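Local structure of rusticyanin (Thiobacillus ferrooxidans, 2CAK) at residues V39-V44 and H84-T89; P99-I104 and Y134-I139; Q19-K24 and D28-S33. The protein carries electrons from cytochrome c552 to the A-type oxidase in the periplasmic iron-respiratory chain, using a single bound copper ion. All coordinates share one frame; numbering follows the deposited sequence. Where two conformers were deposited one is given.

Overall arrangement
Contacts 1 and 2 adjoin, their centres about 11 Å apart, and each reaches the copper at one end: contact 1 brings in the ligand His84 and contact 2 the ligand Cys137, while His142 and Met147 complete the metal site. They share the sheet in which strands 87-89 and 131-136 are neighbours, and are tied where Thr89 OG1 lies 2.7 Å from Ile101 O, a probable hydrogen bond. Contact 3 sits away from the metal, its centre about 15 Å from that of contact 1 and about 23 Å from that of contact 2. It joins contact 1 through Asp21 OD2 and Val40 N, 3.0 Å apart, but does not touch contact 2.

Contact 1: V39-V44 and H84-T89; sequences VVAAAV and HSFDIT. With CU1 (copper (I) ion), chain B.
His84 lies across the end of strand 36-43, with Ala43 and Val44 both approaching its imidazole ring obliquely. Ala43 CB is 3.6 Å from His84 CD2 and 3.8 Å from His84 CG, so the methyl sits by the CG-CD2 bond. Val44, just past the strand, contributes one branch, and its side chain crosses that of the histidine at about a right angle: Val44 CG2 comes within 4.0 Å of His84 NE2. The metal lies on another side of the ring, where His84 ND1 binds copper at 2.1 Å. The two aliphatic groups meet CG, CD2 and NE2 rather than the coordinating ND1, and are likely to limit the swing of the ring, while His142, whose ring plane is turned about 45° from it, also binds the copper.

This is the cupredoxin arrangement, in which a ligand histidine borders the interior of a two-sheet beta sandwich; Ala41 and Ala43 point inward from one sheet, and the intervening Ala42 points away. Two residues beyond His84, Phe86 also directs its side chain into the interior between the sheets. With CG anti to the backbone N (chi1 -175°), its ring reaches Ala41, whose CB stands 3.8 Å from Phe86 CE1, again obliquely. The aromatic ring also meets Tyr135, with planes only about 15° apart, and touches Phe124. Between the two inward side chains, Ser85 turns the other way: its OG donates to Asp87 OD2 at 2.7 Å, nearly in line with the carboxylate C-O bond, and is also hydrogen-bonded to Gln138 N.

Contact 2: P99-I104 and Y134-I139; sequences PVIDPI and YYVCQI. With CU1 (copper (I) ion), chain B.
Gln138 and Ile101 bury the most surface in this contact, the aliphatic part of the glutamine lying obliquely across the end of the isoleucine. Ile101 CD1 is 3.8 Å from Gln138 CG and 3.9 Å from Gln138 CD, so both the methylene and the amide carbon are touched by one methyl. Gln138 gets there by an extended chain beyond CG (chi2 -167°), which carries CD up to the ends of Ile101 and Ile104. Ile104 arrives from the opposite direction, its CD1 4.1 Å from Gln138 CD. In Ile101, CG1 set between the backbone N and the carbonyl carbon (chi1 59°), with an extended chi2, carries CD1 to Val136 as well, which it meets tip to tip: CD1 to Val136 CG2 is 3.6 Å, a distance that holds for one of two modelled conformers of the valine.

Through these side chains the loop packs on the segment where strand 131-136 of the cupredoxin sandwich leads into the copper ligand Cys137. Cys137 points away from the loop, and its SG binds copper at 2.2 Å. The same sulfur accepts a hydrogen bond from Ile139 N, 3.4 Å away with an N-H...S angle of 166°, which is likely to steady the sulfur. An alanine in place of Gln138 would probably open a gap beside Ile101 and Ile104, leaving their CD1 methyls without this partner. Ile104 also touches Asp87 and Leu2.

Contact 3: Q19-K24 and D28-S33; sequences QKDTGK and DTVTYS. Unlike the reference sequence in segment 19-24: Gln19 (reference Glu).
Lys24 and Thr31 form an antiparallel hydrogen-bonded pair in the hairpin of strands 24-26 and 29-31, with Lys24 N to Thr31 O at 2.8 Å and Thr31 N to Lys24 O at 2.9 Å. Just before the pair the chain turns off, and Gly23 CA lies over one face of the Tyr32 ring, 3.9 Å from its centroid and 27° off the normal, a CH-pi contact. Without a side chain, Gly23 can come this close to the ring while its CA also meets Val30 CG1 at 3.7 Å.

Asp21 crosses Tyr32 at about a right angle. Its CG is anti to the backbone N (chi1 -180°), which brings the carboxylate to the ring's hydroxyl end, the two planes 66° apart. Tyr32 OH donates to Asp21 OD2 at 2.8 Å, and the carboxylate oxygen receives it on its syn lone pair; OD2 lies in the ring plane. Asp21 OD1 accepts from Gly23 N at 3.0 Å from above the carboxylate plane, making an Asx turn. A water joins the segments too, donating to Thr22 O and accepting from Ser33 N.

The buried carboxylate has further bonds beyond the two segments, from His56 ND1 to OD1 and from Val40 N to OD2. Four bonds thus grip Asp21, which fixes its rotation, ties the turn to strand 36-43, and is likely to favour the ionised form.

Contact 1: V39-V44 and H84-T89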
loop_
_atom_site.group_PDB
_atom_site.type_symbol
_atom_site.label_atom_id
_atom_site.label_comp_id
_atom_site.label_asym_id
_atom_site.label_seq_id
_atom_site.Cartn_x
_atom_site.Cartn_y
_atom_site.Cartn_z
ATOM N N VAL A 39 3.754 6.978 4.552
ATOM C CA VAL A 39 2.943 5.759 4.583
ATOM C C VAL A 39 3.860 4.584 4.284
ATOM O O VAL A 39 4.483 4.560 3.220
ATOM C CB VAL A 39 1.800 5.829 3.574
ATOM C CG1 VAL A 39 0.979 4.541 3.573
ATOM C CG2 VAL A 39 0.856 7.010 3.853
ATOM N N VAL A 40 3.917 3.578 5.166
ATOM C CA VAL A 40 4.733 2.391 4.873
ATOM C C VAL A 40 3.817 1.174 4.916
ATOM O O VAL A 40 3.277 0.809 5.964
ATOM C CB VAL A 40 5.954 2.224 5.815
ATOM C CG1 VAL A 40 6.752 1.031 5.381
ATOM C CG2 VAL A 40 6.798 3.509 5.859
ATOM N N ALA A 41 3.585 0.606 3.734
ATOM C CA ALA A 41 2.656 -0.484 3.554
ATOM C C ALA A 41 3.397 -1.752 3.116
ATOM O O ALA A 41 4.375 -1.727 2.402
ATOM C CB ALA A 41 1.671 -0.155 2.423
ATOM N N ALA A 42 2.909 -2.895 3.607
ATOM C CA ALA A 42 3.437 -4.214 3.289
ATOM C C ALA A 42 2.335 -5.124 2.802
ATOM O O ALA A 42 1.185 -5.036 3.258
ATOM C CB ALA A 42 4.150 -4.854 4.485
ATOM N N ALA A 43 2.663 -6.024 1.880
ATOM C CA ALA A 43 1.770 -7.068 1.403
ATOM C C ALA A 43 1.971 -8.358 2.208
ATOM O O ALA A 43 3.060 -8.941 2.112
ATOM C CB ALA A 43 1.991 -7.365 -0.067
ATOM N N VAL A 44 0.985 -8.723 2.995
ATOM C CA VAL A 44 0.920 -9.931 3.807
ATOM C C VAL A 44 2.167 -10.139 4.667
ATOM O O VAL A 44 3.047 -10.955 4.439
ATOM C CB VAL A 44 0.606 -11.196 2.993
ATOM C CG1 VAL A 44 0.033 -12.256 3.932
ATOM C CG2 VAL A 44 -0.404 -10.932 1.898
ATOM N N HIS A 84 2.640 -8.993 -5.529
ATOM C CA HIS A 84 1.547 -8.056 -5.308
ATOM C C HIS A 84 1.906 -6.663 -5.769
ATOM O O HIS A 84 3.074 -6.260 -5.795
ATOM C CB HIS A 84 1.275 -8.016 -3.793
ATOM C CG HIS A 84 0.865 -9.295 -3.158
ATOM N ND1 HIS A 84 -0.391 -9.858 -3.242
ATOM C CD2 HIS A 84 1.603 -10.101 -2.347
ATOM C CE1 HIS A 84 -0.376 -10.953 -2.505
ATOM N NE2 HIS A 84 0.831 -11.158 -1.946
ATOM N N SER A 85 0.879 -5.892 -6.081
ATOM C CA SER A 85 1.057 -4.480 -6.427
ATOM C C SER A 85 0.339 -3.591 -5.415
ATOM O O SER A 85 -0.445 -4.064 -4.589
ATOM C CB SER A 85 0.535 -4.149 -7.833
ATOM O OG SER A 85 -0.877 -4.200 -7.922
ATOM N N PHE A 86 0.577 -2.297 -5.463
ATOM C CA PHE A 86 -0.076 -1.286 -4.638
ATOM C C PHE A 86 -0.472 -0.136 -5.572
ATOM O O PHE A 86 0.388 0.620 -6.022
ATOM C CB PHE A 86 0.859 -0.803 -3.528
ATOM C CG PHE A 86 0.244 0.173 -2.546
ATOM C CD1 PHE A 86 -0.207 -0.276 -1.301
ATOM C CD2 PHE A 86 0.093 1.506 -2.799
ATOM C CE1 PHE A 86 -0.779 0.588 -0.405
ATOM C CE2 PHE A 86 -0.500 2.334 -1.881
ATOM C CZ PHE A 86 -0.933 1.929 -0.667
ATOM N N ASP A 87 -1.747 -0.016 -5.868
ATOM C CA ASP A 87 -2.235 0.952 -6.841
ATOM C C ASP A 87 -3.393 1.753 -6.246
ATOM O O ASP A 87 -4.313 1.175 -5.639
ATOM C CB ASP A 87 -2.715 0.232 -8.115
ATOM C CG ASP A 87 -1.533 -0.455 -8.771
ATOM O OD1 ASP A 87 -0.603 0.270 -9.202
ATOM O OD2 ASP A 87 -1.484 -1.673 -8.803
ATOM N N ILE A 88 -3.393 3.064 -6.473
ATOM C CA ILE A 88 -4.448 3.949 -5.946
ATOM C C ILE A 88 -5.398 4.325 -7.076
ATOM O O ILE A 88 -4.965 4.765 -8.156
ATOM C CB ILE A 88 -3.819 5.177 -5.280
ATOM C CG1 ILE A 88 -2.847 4.793 -4.158
ATOM C CG2 ILE A 88 -4.891 6.124 -4.786
ATOM C CD1 ILE A 88 -1.968 5.934 -3.649
ATOM N N THR A 89 -6.689 4.148 -6.833
ATOM C CA THR A 89 -7.752 4.427 -7.777
ATOM C C THR A 89 -8.905 5.160 -7.117
ATOM O O THR A 89 -8.982 5.125 -5.886
ATOM C CB THR A 89 -8.224 3.105 -8.397
ATOM O OG1 THR A 89 -9.266 3.308 -9.354
ATOM C CG2 THR A 89 -8.734 2.139 -7.322
HETATM CU CU CU1 B . -2.058 -9.253 -4.289
#

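Contact 2: P99-I104 and Y134-I139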
loop_
_atom_site.group_PDB
_atom_site.type_symbol
_atom_site.label_atom_id
_atom_site.label_comp_id
_atom_site.label_asym_id
_atom_site.label_seq_id
_atom_site.Cartn_x
_atom_site.Cartn_y
_atom_site.Cartn_z
ATOM N N PRO A 99 -10.037 -6.444 -11.915
ATOM C CA PRO A 99 -10.716 -5.206 -11.637
ATOM C C PRO A 99 -10.453 -4.108 -12.649
ATOM O O PRO A 99 -9.359 -3.919 -13.124
ATOM C CB PRO A 99 -10.188 -4.838 -10.248
ATOM C CG PRO A 99 -9.072 -5.731 -9.902
ATOM C CD PRO A 99 -9.029 -6.836 -10.905
ATOM N N VAL A 100 -11.475 -3.301 -12.940
ATOM C CA VAL A 100 -11.415 -2.125 -13.822
ATOM C C VAL A 100 -11.136 -0.945 -12.910
ATOM O O VAL A 100 -12.036 -0.513 -12.178
ATOM C CB VAL A 100 -12.708 -1.957 -14.659
ATOM N N ILE A 101 -9.899 -0.453 -12.902
ATOM C CA ILE A 101 -9.530 0.565 -11.895
ATOM C C ILE A 101 -8.919 1.793 -12.547
ATOM O O ILE A 101 -8.469 2.739 -11.876
ATOM C CB ILE A 101 -8.575 0.011 -10.825
ATOM C CG1 ILE A 101 -7.259 -0.528 -11.373
ATOM C CG2 ILE A 101 -9.249 -1.030 -9.974
ATOM C CD1 ILE A 101 -6.216 -0.786 -10.275
ATOM N N ASP A 102 -8.864 1.832 -13.869
ATOM C CA ASP A 102 -8.310 2.980 -14.535
ATOM C C ASP A 102 -9.214 4.191 -14.406
ATOM O O ASP A 102 -10.423 4.051 -14.464
ATOM C CB ASP A 102 -8.123 2.685 -16.037
ATOM C CG ASP A 102 -7.437 1.369 -16.252
ATOM O OD1 ASP A 102 -6.201 1.458 -16.140
ATOM O OD2 ASP A 102 -8.141 0.376 -16.597
ATOM N N PRO A 103 -8.661 5.399 -14.343
ATOM C CA PRO A 103 -7.223 5.624 -14.304
ATOM C C PRO A 103 -6.611 5.397 -12.923
ATOM O O PRO A 103 -7.173 5.722 -11.880
ATOM C CB PRO A 103 -7.090 7.094 -14.630
ATOM C CG PRO A 103 -8.382 7.666 -14.187
ATOM C CD PRO A 103 -9.457 6.646 -14.383
ATOM N N ILE A 104 -5.411 4.829 -12.895
ATOM C CA ILE A 104 -4.608 4.681 -11.693
ATOM C C ILE A 104 -3.910 6.019 -11.423
ATOM O O ILE A 104 -3.155 6.493 -12.278
ATOM C CB ILE A 104 -3.641 3.494 -11.826
ATOM C CG1 ILE A 104 -4.368 2.159 -11.973
ATOM C CG2 ILE A 104 -2.706 3.439 -10.629
ATOM C CD1 ILE A 104 -3.489 1.000 -12.332
ATOM N N TYR A 134 -9.051 4.453 -3.099
ATOM C CA TYR A 134 -8.839 3.112 -2.616
ATOM C C TYR A 134 -7.444 2.642 -3.052
ATOM O O TYR A 134 -7.028 2.984 -4.153
ATOM C CB TYR A 134 -9.885 2.136 -3.179
ATOM C CG TYR A 134 -11.256 2.471 -2.615
ATOM C CD1 TYR A 134 -11.744 1.872 -1.456
ATOM C CD2 TYR A 134 -12.059 3.448 -3.222
ATOM C CE1 TYR A 134 -12.985 2.219 -0.966
ATOM C CE2 TYR A 134 -13.274 3.797 -2.697
ATOM C CZ TYR A 134 -13.749 3.174 -1.579
ATOM O OH TYR A 134 -14.981 3.545 -1.057
ATOM N N TYR A 135 -6.780 1.883 -2.203
ATOM C CA TYR A 135 -5.537 1.212 -2.582
ATOM C C TYR A 135 -5.873 -0.277 -2.776
ATOM O O TYR A 135 -6.573 -0.858 -1.955
ATOM C CB TYR A 135 -4.403 1.430 -1.572
ATOM C CG TYR A 135 -4.632 1.058 -0.122
ATOM C CD1 TYR A 135 -5.270 1.907 0.777
ATOM C CD2 TYR A 135 -4.214 -0.161 0.369
ATOM C CE1 TYR A 135 -5.486 1.561 2.094
ATOM C CE2 TYR A 135 -4.401 -0.507 1.693
ATOM C CZ TYR A 135 -5.033 0.346 2.542
ATOM O OH TYR A 135 -5.230 -0.039 3.862
ATOM N N VAL A 136 -5.384 -0.840 -3.896
ATOM C CA VAL A 136 -5.752 -2.164 -4.342
ATOM C C VAL A 136 -4.533 -2.897 -4.846
ATOM O O VAL A 136 -3.574 -2.274 -5.314
ATOM C CB VAL A 136 -6.874 -2.149 -5.416
ATOM C CG1 VAL A 136 -8.038 -1.265 -5.038
ATOM C CG2 VAL A 136 -6.352 -1.731 -6.788
ATOM N N CYS A 137 -4.572 -4.208 -4.845
ATOM C CA CYS A 137 -3.661 -5.066 -5.562
ATOM C C CYS A 137 -4.326 -5.512 -6.893
ATOM O O CYS A 137 -5.532 -5.813 -6.883
ATOM C CB CYS A 137 -3.295 -6.297 -4.759
ATOM S SG CYS A 137 -2.195 -7.469 -5.627
ATOM N N GLN A 138 -3.519 -5.539 -7.963
ATOM C CA GLN A 138 -4.040 -5.925 -9.276
ATOM C C GLN A 138 -3.908 -7.403 -9.616
ATOM O O GLN A 138 -4.378 -7.799 -10.697
ATOM C CB GLN A 138 -3.367 -5.100 -10.398
ATOM C CG GLN A 138 -3.795 -3.652 -10.379
ATOM C CD GLN A 138 -3.348 -3.013 -11.700
ATOM O OE1 GLN A 138 -2.260 -2.510 -11.981
ATOM N NE2 GLN A 138 -4.302 -3.184 -12.587
ATOM N N ILE A 139 -3.289 -8.224 -8.771
ATOM C CA ILE A 139 -3.225 -9.643 -9.110
ATOM C C ILE A 139 -4.624 -10.175 -9.241
ATOM O O ILE A 139 -5.426 -9.920 -8.317
ATOM C CB ILE A 139 -2.442 -10.474 -8.097
ATOM C CG1 ILE A 139 -0.946 -10.134 -8.100
ATOM C CG2 ILE A 139 -2.609 -11.975 -8.383
ATOM C CD1 ILE A 139 -0.101 -10.930 -7.085
HETATM CU CU CU1 B . -2.058 -9.253 -4.289
#

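Contact 3: Q19-K24 and D28-S33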
loop_
_atom_site.group_PDB
_atom_site.type_symbol
_atom_site.label_atom_id
_atom_site.label_comp_id
_atom_site.label_asym_id
_atom_site.label_seq_id
_atom_site.Cartn_x
_atom_site.Cartn_y
_atom_site.Cartn_z
ATOM N N GLN A 19 8.553 0.590 10.857
ATOM C CA GLN A 19 8.478 1.468 12.011
ATOM C C GLN A 19 8.486 2.937 11.673
ATOM O O GLN A 19 8.357 3.804 12.561
ATOM C CB GLN A 19 9.669 1.171 12.977
ATOM C CG GLN A 19 9.360 -0.175 13.602
ATOM N N LYS A 20 8.664 3.289 10.399
ATOM C CA LYS A 20 8.775 4.696 9.992
ATOM C C LYS A 20 7.488 5.231 9.386
ATOM O O LYS A 20 7.461 6.363 8.876
ATOM C CB LYS A 20 9.910 4.879 9.006
ATOM C CG LYS A 20 11.295 4.367 9.314
ATOM C CD LYS A 20 11.755 4.489 10.730
ATOM C CE LYS A 20 13.289 4.318 10.774
ATOM N NZ LYS A 20 13.551 2.994 11.436
ATOM N N ASP A 21 6.415 4.469 9.483
ATOM C CA ASP A 21 5.091 5.032 9.158
ATOM C C ASP A 21 4.758 6.128 10.187
ATOM O O ASP A 21 4.776 5.834 11.400
ATOM C CB ASP A 21 4.067 3.912 9.118
ATOM C CG ASP A 21 2.696 4.427 8.780
ATOM O OD1 ASP A 21 1.984 4.939 9.680
ATOM O OD2 ASP A 21 2.316 4.324 7.578
ATOM N N THR A 22 4.372 7.310 9.747
ATOM C CA THR A 22 4.196 8.464 10.610
ATOM C C THR A 22 2.764 8.687 11.077
ATOM O O THR A 22 2.442 9.706 11.712
ATOM C CB THR A 22 4.789 9.745 10.013
ATOM O OG1 THR A 22 4.137 10.048 8.791
ATOM C CG2 THR A 22 6.277 9.578 9.810
ATOM N N GLY A 23 1.900 7.689 10.868
ATOM C CA GLY A 23 0.497 7.810 11.251
ATOM C C GLY A 23 0.261 7.463 12.710
ATOM O O GLY A 23 1.096 6.893 13.393
ATOM N N LYS A 24 -0.944 7.815 13.167
ATOM C CA LYS A 24 -1.397 7.518 14.500
ATOM C C LYS A 24 -2.638 6.634 14.388
ATOM O O LYS A 24 -3.569 6.951 13.654
ATOM C CB LYS A 24 -1.722 8.779 15.312
ATOM C CG LYS A 24 -2.202 8.420 16.720
ATOM C CD LYS A 24 -1.163 7.503 17.372
ATOM C CE LYS A 24 -1.174 7.671 18.891
ATOM N NZ LYS A 24 -0.737 6.399 19.559
ATOM N N ASP A 28 -9.516 0.972 13.406
ATOM C CA ASP A 28 -8.918 0.485 12.134
ATOM C C ASP A 28 -8.648 1.656 11.192
ATOM O O ASP A 28 -8.742 1.526 9.978
ATOM C CB ASP A 28 -9.730 -0.604 11.457
ATOM C CG ASP A 28 -9.000 -1.394 10.366
ATOM O OD1 ASP A 28 -7.791 -1.771 10.399
ATOM O OD2 ASP A 28 -9.632 -1.749 9.318
ATOM N N THR A 29 -8.344 2.821 11.774
ATOM C CA THR A 29 -7.976 3.993 10.964
ATOM C C THR A 29 -6.580 4.475 11.343
ATOM O O THR A 29 -6.204 4.412 12.534
ATOM C CB THR A 29 -9.001 5.110 11.198
ATOM O OG1 THR A 29 -10.290 4.648 10.759
ATOM C CG2 THR A 29 -8.636 6.320 10.390
ATOM N N VAL A 30 -5.804 4.919 10.367
ATOM C CA VAL A 30 -4.481 5.516 10.586
ATOM C C VAL A 30 -4.550 6.963 10.126
ATOM O O VAL A 30 -4.854 7.205 8.948
ATOM C CB VAL A 30 -3.365 4.742 9.852
ATOM C CG1 VAL A 30 -2.002 5.358 10.194
ATOM C CG2 VAL A 30 -3.464 3.262 10.197
ATOM N N THR A 31 -4.279 7.890 11.017
ATOM C CA THR A 31 -4.398 9.307 10.743
ATOM C C THR A 31 -3.002 9.945 10.648
ATOM O O THR A 31 -2.178 9.778 11.530
ATOM C CB THR A 31 -5.238 10.036 11.807
ATOM O OG1 THR A 31 -6.586 9.485 11.837
ATOM C CG2 THR A 31 -5.334 11.487 11.454
ATOM N N TYR A 32 -2.768 10.658 9.563
ATOM C CA TYR A 32 -1.504 11.301 9.277
ATOM C C TYR A 32 -1.641 12.832 9.453
ATOM O O TYR A 32 -2.752 13.346 9.314
ATOM C CB TYR A 32 -1.064 10.966 7.842
ATOM C CG TYR A 32 -0.797 9.473 7.649
ATOM C CD1 TYR A 32 -1.821 8.603 7.318
ATOM C CD2 TYR A 32 0.465 8.926 7.804
ATOM C CE1 TYR A 32 -1.632 7.249 7.142
ATOM C CE2 TYR A 32 0.688 7.547 7.652
ATOM C CZ TYR A 32 -0.354 6.711 7.316
ATOM O OH TYR A 32 -0.206 5.386 7.135
ATOM N N SER A 33 -0.550 13.498 9.761
ATOM C CA SER A 33 -0.506 14.910 10.020
ATOM C C SER A 33 0.818 15.489 9.543
ATOM O O SER A 33 1.853 14.834 9.508
ATOM C CB SER A 33 -0.714 15.239 11.515
ATOM O OG SER A 33 0.187 14.473 12.227
HETATM O O HOH W 1 2.030 11.803 9.773
#